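Local coordinates for putative hydrolase (Chloroflexus aurantiacus J-10-fl, PDB 3CMN), which is a putative hydrolase, probably a zincin-like metallopeptidase, captured without bound metal in a largely helical fold, at residues A27-Q32 against L131-Q136; A135-Q141 against L156-N162. All coordinates share one frame; numbering follows the deposited sequence.

Contacts 1 and 2 follow one another along the chain and share Ala-135 and Gln-136, where helix 120-135 ends and a loop begins. Contact 1 packs the end of that helix against helix 20-31; contact 2 ties the loop to strand 155-158 and the start of helix 160-169. Their centres lie about 12 Å apart. Contact 1 is the more peripheral, its centre about 19 Å from that of the chain, against about 12 Å for contact 2. Contact 2 also reaches the HExxH motif of helix 174-193, probably the zinc site though metal-free here: Gly-140, Leu-156 and Phe-158 touch its residues. Arg-79 serves both, hydrogen-bonding to Ser-31 O and Asn-162 OD1.

Contact 1. Residues A27-Q32 against L131-Q136; sequences ALRLSQ and LGYLAQ
Ala-27 and Gly-132 bring two helix backbones into direct contact, their CA atoms 3.7 Å apart. The segment axes approach to 7.1 Å, with the helices running in the same general direction at a crossing angle of -40°. Gly-132 permits this closeness: a CB on it would collide with Ala-27 O and Leu-30 CB, whereas its bare CA rests 3.3 Å from Ala-27 O. Its own carbonyl receives a CA-H...O contact from Ser-31 CA (3.4 Å). Along the seam, Ala-27 CB meets Leu-131 CD2 at 4.0 Å, while the CB atoms of Ser-31 and Ala-135 touch at 3.7 Å. Ser-31 OG sits between its own backbone N and carbonyl carbon (chi1 74°), which turns the hydroxyl back onto Leu-28 O, above that carbonyl's plane, and leaves CB to do the packing. Gln-136, extended beyond CG, reaches across to the last turn of helix 20-31; its NE2 gives Leu-30 O a short but bent and therefore weak hydrogen bond (2.7 Å). The side chain of Leu-30 crosses that of Gln-136 at about a right angle, with CD2 against NE2 and Tyr-133 N. Helix 79-92 backs the seam, Leu-83 touching both Ser-31 and Leu-131. With one weak side-chain hydrogen bond across it, the contact rests chiefly on close van der Waals packing, made possible by a glycine and two alanines along the seam.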
loop_
_atom_site.group_PDB
_atom_site.type_symbol
_atom_site.label_atom_id
_atom_site.label_comp_id
_atom_site.label_asym_id
_atom_site.label_seq_id
_atom_site.Cartn_x
_atom_site.Cartn_y
_atom_site.Cartn_z
ATOM N N ALA A 27 10.899 -3.012 -18.807
ATOM C CA ALA A 27 10.902 -2.780 -17.367
ATOM C C ALA A 27 12.289 -2.996 -16.787
ATOM O O ALA A 27 12.790 -2.168 -16.033
ATOM C CB ALA A 27 9.902 -3.711 -16.677
ATOM N N LEU A 28 12.898 -4.122 -17.136
ATOM C CA LEU A 28 14.238 -4.450 -16.658
ATOM C C LEU A 28 15.265 -3.379 -16.988
ATOM O O LEU A 28 16.118 -3.042 -16.163
ATOM C CB LEU A 28 14.695 -5.787 -17.243
ATOM C CG LEU A 28 14.026 -7.003 -16.599
ATOM C CD1 LEU A 28 14.347 -8.270 -17.406
ATOM C CD2 LEU A 28 14.542 -7.145 -15.164
ATOM N N ARG A 29 15.164 -2.828 -18.194
ATOM C CA ARG A 29 16.096 -1.807 -18.639
ATOM C C ARG A 29 15.868 -0.434 -18.052
ATOM O O ARG A 29 16.819 0.231 -17.669
ATOM C CB ARG A 29 16.111 -1.754 -20.164
ATOM C CG ARG A 29 16.576 -3.072 -20.719
ATOM C CD ARG A 29 17.365 -2.957 -21.981
ATOM N NE ARG A 29 18.450 -1.974 -21.940
ATOM C CZ ARG A 29 19.417 -1.922 -21.029
ATOM N NH1 ARG A 29 19.467 -2.799 -20.028
ATOM N NH2 ARG A 29 20.358 -0.998 -21.142
ATOM N N LEU A 30 14.617 -0.011 -17.949
ATOM C CA LEU A 30 14.338 1.295 -17.383
ATOM C C LEU A 30 14.578 1.295 -15.866
ATOM O O LEU A 30 14.859 2.338 -15.273
ATOM C CB LEU A 30 12.897 1.700 -17.705
ATOM C CG LEU A 30 12.641 3.202 -17.888
ATOM C CD1 LEU A 30 11.370 3.409 -18.686
ATOM C CD2 LEU A 30 12.541 3.887 -16.533
ATOM N N SER A 31 14.486 0.127 -15.236
ATOM C CA SER A 31 14.704 0.047 -13.793
ATOM C C SER A 31 16.164 0.339 -13.417
ATOM O O SER A 31 16.448 0.751 -12.295
ATOM C CB SER A 31 14.310 -1.335 -13.262
ATOM O OG SER A 31 15.264 -2.312 -13.631
ATOM N N GLN A 32 17.081 0.124 -14.365
ATOM C CA GLN A 32 18.510 0.352 -14.148
ATOM C C GLN A 32 18.959 -0.413 -12.909
ATOM O O GLN A 32 19.706 0.102 -12.078
ATOM C CB GLN A 32 18.791 1.855 -13.970
ATOM C CG GLN A 32 18.197 2.709 -15.078
ATOM C CD GLN A 32 18.506 4.194 -14.942
ATOM O OE1 GLN A 32 18.749 4.697 -13.844
ATOM N NE2 GLN A 32 18.473 4.907 -16.058
ATOM N N LEU A 131 6.415 0.343 -15.581
ATOM C CA LEU A 131 6.756 -0.599 -14.532
ATOM C C LEU A 131 8.234 -0.477 -14.123
ATOM O O LEU A 131 8.562 -0.550 -12.932
ATOM C CB LEU A 131 6.447 -2.018 -15.004
ATOM C CG LEU A 131 6.760 -3.153 -14.031
ATOM C CD1 LEU A 131 5.919 -3.009 -12.749
ATOM C CD2 LEU A 131 6.473 -4.472 -14.725
ATOM N N GLY A 132 9.116 -0.290 -15.103
ATOM C CA GLY A 132 10.530 -0.141 -14.807
ATOM C C GLY A 132 10.720 1.122 -13.990
ATOM O O GLY A 132 11.586 1.206 -13.112
ATOM N N TYR A 133 9.891 2.117 -14.279
ATOM C CA TYR A 133 9.954 3.363 -13.552
ATOM C C TYR A 133 9.531 3.121 -12.104
ATOM O O TYR A 133 10.155 3.627 -11.176
ATOM C CB TYR A 133 9.030 4.396 -14.187
ATOM C CG TYR A 133 9.040 5.698 -13.441
ATOM C CD1 TYR A 133 10.143 6.547 -13.502
ATOM C CD2 TYR A 133 7.973 6.057 -12.621
ATOM C CE1 TYR A 133 10.188 7.721 -12.758
ATOM C CE2 TYR A 133 8.005 7.223 -11.871
ATOM C CZ TYR A 133 9.117 8.053 -11.943
ATOM O OH TYR A 133 9.173 9.207 -11.188
ATOM N N LEU A 134 8.454 2.357 -11.923
ATOM C CA LEU A 134 7.954 2.030 -10.592
ATOM C C LEU A 134 9.033 1.304 -9.794
ATOM O O LEU A 134 9.177 1.538 -8.600
ATOM C CB LEU A 134 6.702 1.153 -10.692
ATOM C CG LEU A 134 5.401 1.863 -11.086
ATOM C CD1 LEU A 134 4.298 0.832 -11.246
ATOM C CD2 LEU A 134 5.016 2.918 -10.029
ATOM N N ALA A 135 9.802 0.452 -10.472
ATOM C CA ALA A 135 10.870 -0.308 -9.829
ATOM C C ALA A 135 11.957 0.541 -9.151
ATOM O O ALA A 135 12.639 0.069 -8.238
ATOM C CB ALA A 135 11.510 -1.271 -10.827
ATOM N N GLN A 136 12.126 1.786 -9.575
ATOM C CA GLN A 136 13.141 2.626 -8.948
ATOM C C GLN A 136 12.565 3.549 -7.903
ATOM O O GLN A 136 13.258 4.407 -7.364
ATOM C CB GLN A 136 13.888 3.460 -9.982
ATOM C CG GLN A 136 13.167 3.727 -11.257
ATOM C CD GLN A 136 13.968 4.626 -12.170
ATOM O OE1 GLN A 136 14.135 5.819 -11.896
ATOM N NE2 GLN A 136 14.486 4.059 -13.259
#

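Contact 2. Residues A135-Q141 against L156-N162; sequences AQRVLGQ and LYFVEPN
Asn-162 ND2 is gripped by two backbone carbonyls, Ala-135 O at 2.9 Å and Val-138 O at 2.7 Å. Beside it the loop following helix 120-135 pairs with strand 155-158 through a single antiparallel beta bridge, Gly-140 with Phe-158, and Val-159 N donates to Leu-139 O (2.9 Å). At the Asn-162 amide, Ala-135 O lies in the amide plane, although ND2 stands above the plane of that carbonyl; Val-138 O is tilted somewhat from the amide plane. With CG anti to its carbonyl carbon (chi1 -58°), Asn-162 points from the first turn of helix 160-169 into the loop, and Arg-79 NE holds OD1, so the amide is fixed at both ends. Val-159 centres an inverse gamma turn and stands at the N-cap position of helix 160-169. Its CG2 meets Val-138 CG1 at 3.9 Å, while Leu-139 CD1 presses on Asn-162 CB. At the far end Gln-141, bent at chi2, lays CG over one face of the Tyr-157 ring in a CH-pi contact, 3.6 Å from the centroid; its amide is turned 42° from the ring plane. A water bonds to Gly-140 O at 2.7 Å and to Tyr-157 OH at 3.1 Å. Replacing Tyr-157 by an alanine is likely to leave Gln-141 CG without the ring face it packs on, and the bridging water without its hydroxyl partner. Leu-156 CD2 packs against the same Gln-141 CG, at 3.8 Å.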
loop_
_atom_site.group_PDB
_atom_site.type_symbol
_atom_site.label_atom_id
_atom_site.label_comp_id
_atom_site.label_asym_id
_atom_site.label_seq_id
_atom_site.Cartn_x
_atom_site.Cartn_y
_atom_site.Cartn_z
ATOM N N ALA A 135 9.802 0.452 -10.472
ATOM C CA ALA A 135 10.870 -0.308 -9.829
ATOM C C ALA A 135 11.957 0.541 -9.151
ATOM O O ALA A 135 12.639 0.069 -8.238
ATOM C CB ALA A 135 11.510 -1.271 -10.827
ATOM N N GLN A 136 12.126 1.786 -9.575
ATOM C CA GLN A 136 13.141 2.626 -8.948
ATOM C C GLN A 136 12.565 3.549 -7.903
ATOM O O GLN A 136 13.258 4.407 -7.364
ATOM C CB GLN A 136 13.888 3.460 -9.982
ATOM C CG GLN A 136 13.167 3.727 -11.257
ATOM C CD GLN A 136 13.968 4.626 -12.170
ATOM O OE1 GLN A 136 14.135 5.819 -11.896
ATOM N NE2 GLN A 136 14.486 4.059 -13.259
ATOM N N ARG A 137 11.291 3.354 -7.599
ATOM C CA ARG A 137 10.639 4.196 -6.627
ATOM C C ARG A 137 9.962 3.415 -5.506
ATOM O O ARG A 137 9.863 3.898 -4.380
ATOM C CB ARG A 137 9.654 5.101 -7.359
ATOM C CG ARG A 137 10.340 5.914 -8.462
ATOM C CD ARG A 137 9.573 7.170 -8.728
ATOM N NE ARG A 137 9.080 7.695 -7.460
ATOM C CZ ARG A 137 8.215 8.697 -7.336
ATOM N NH1 ARG A 137 7.727 9.315 -8.415
ATOM N NH2 ARG A 137 7.821 9.071 -6.124
ATOM N N VAL A 138 9.522 2.199 -5.801
ATOM C CA VAL A 138 8.864 1.389 -4.791
ATOM C C VAL A 138 9.847 1.064 -3.666
ATOM O O VAL A 138 11.032 0.776 -3.891
ATOM C CB VAL A 138 8.300 0.076 -5.390
ATOM C CG1 VAL A 138 9.443 -0.873 -5.759
ATOM C CG2 VAL A 138 7.362 -0.580 -4.404
ATOM N N LEU A 139 9.339 1.120 -2.444
ATOM C CA LEU A 139 10.146 0.857 -1.267
ATOM C C LEU A 139 9.833 -0.488 -0.629
ATOM O O LEU A 139 10.725 -1.141 -0.104
ATOM C CB LEU A 139 9.953 1.990 -0.252
ATOM C CG LEU A 139 10.867 3.237 -0.233
ATOM C CD1 LEU A 139 11.530 3.514 -1.572
ATOM C CD2 LEU A 139 10.020 4.423 0.227
ATOM N N GLY A 140 8.578 -0.915 -0.695
ATOM C CA GLY A 140 8.215 -2.190 -0.097
ATOM C C GLY A 140 6.906 -2.825 -0.542
ATOM O O GLY A 140 6.256 -2.375 -1.480
ATOM N N GLN A 141 6.523 -3.878 0.170
ATOM C CA GLN A 141 5.324 -4.657 -0.107
ATOM C C GLN A 141 3.995 -3.980 -0.433
ATOM O O GLN A 141 3.332 -4.353 -1.401
ATOM C CB GLN A 141 5.077 -5.631 1.044
ATOM C CG GLN A 141 5.982 -6.841 1.038
ATOM C CD GLN A 141 5.215 -8.144 0.885
ATOM O OE1 GLN A 141 5.807 -9.205 0.754
ATOM N NE2 GLN A 141 3.893 -8.065 0.904
ATOM N N LEU A 156 7.509 -10.510 4.181
ATOM C CA LEU A 156 7.550 -9.115 3.759
ATOM C C LEU A 156 8.856 -8.893 3.018
ATOM O O LEU A 156 9.860 -9.537 3.322
ATOM C CB LEU A 156 7.481 -8.173 4.966
ATOM C CG LEU A 156 6.127 -7.994 5.660
ATOM C CD1 LEU A 156 6.303 -7.146 6.908
ATOM C CD2 LEU A 156 5.141 -7.315 4.712
ATOM N N TYR A 157 8.840 -8.007 2.027
ATOM C CA TYR A 157 10.063 -7.694 1.290
ATOM C C TYR A 157 10.306 -6.205 1.350
ATOM O O TYR A 157 9.384 -5.421 1.548
ATOM C CB TYR A 157 10.012 -8.183 -0.175
ATOM C CG TYR A 157 8.974 -7.529 -1.081
ATOM C CD1 TYR A 157 9.110 -6.197 -1.497
ATOM C CD2 TYR A 157 7.874 -8.261 -1.553
ATOM C CE1 TYR A 157 8.175 -5.608 -2.361
ATOM C CE2 TYR A 157 6.933 -7.680 -2.424
ATOM C CZ TYR A 157 7.088 -6.357 -2.819
ATOM O OH TYR A 157 6.150 -5.766 -3.645
ATOM N N PHE A 158 11.565 -5.831 1.199
ATOM C CA PHE A 158 11.972 -4.440 1.235
ATOM C C PHE A 158 12.920 -4.235 0.070
ATOM O O PHE A 158 13.835 -5.025 -0.122
ATOM C CB PHE A 158 12.690 -4.137 2.562
ATOM C CG PHE A 158 11.880 -4.500 3.787
ATOM C CD1 PHE A 158 11.828 -5.809 4.246
ATOM C CD2 PHE A 158 11.129 -3.531 4.454
ATOM C CE1 PHE A 158 11.035 -6.153 5.354
ATOM C CE2 PHE A 158 10.333 -3.860 5.558
ATOM C CZ PHE A 158 10.287 -5.176 6.008
ATOM N N VAL A 159 12.666 -3.224 -0.734
ATOM C CA VAL A 159 13.603 -2.912 -1.807
ATOM C C VAL A 159 14.695 -1.968 -1.316
ATOM O O VAL A 159 14.640 -0.778 -1.559
ATOM C CB VAL A 159 12.883 -2.304 -3.024
ATOM C CG1 VAL A 159 13.796 -2.314 -4.241
ATOM C CG2 VAL A 159 11.592 -3.056 -3.310
ATOM N N GLU A 160 15.621 -2.500 -0.526
ATOM C CA GLU A 160 16.643 -1.767 0.210
ATOM C C GLU A 160 17.293 -0.701 -0.665
ATOM O O GLU A 160 17.610 0.382 -0.120
ATOM C CB GLU A 160 17.701 -2.725 0.759
ATOM C CG GLU A 160 18.121 -2.433 2.191
ATOM C CD GLU A 160 19.122 -1.298 2.285
ATOM O OE1 GLU A 160 19.991 -1.198 1.394
ATOM O OE2 GLU A 160 19.036 -0.509 3.249
ATOM N N PRO A 161 17.603 -0.941 -1.926
ATOM C CA PRO A 161 18.271 0.087 -2.730
ATOM C C PRO A 161 17.522 1.408 -2.761
ATOM O O PRO A 161 18.124 2.464 -2.577
ATOM C CB PRO A 161 18.378 -0.563 -4.110
ATOM C CG PRO A 161 18.529 -2.033 -3.780
ATOM C CD PRO A 161 17.502 -2.216 -2.668
ATOM N N ASN A 162 16.211 1.351 -2.989
ATOM C CA ASN A 162 15.406 2.571 -3.038
ATOM C C ASN A 162 15.224 3.141 -1.634
ATOM O O ASN A 162 15.150 4.355 -1.453
ATOM C CB ASN A 162 14.042 2.302 -3.686
ATOM C CG ASN A 162 14.165 1.735 -5.088
ATOM O OD1 ASN A 162 15.263 1.677 -5.648
ATOM N ND2 ASN A 162 13.039 1.307 -5.663
HETATM O O HOH W 1 5.250 -2.769 -3.940
#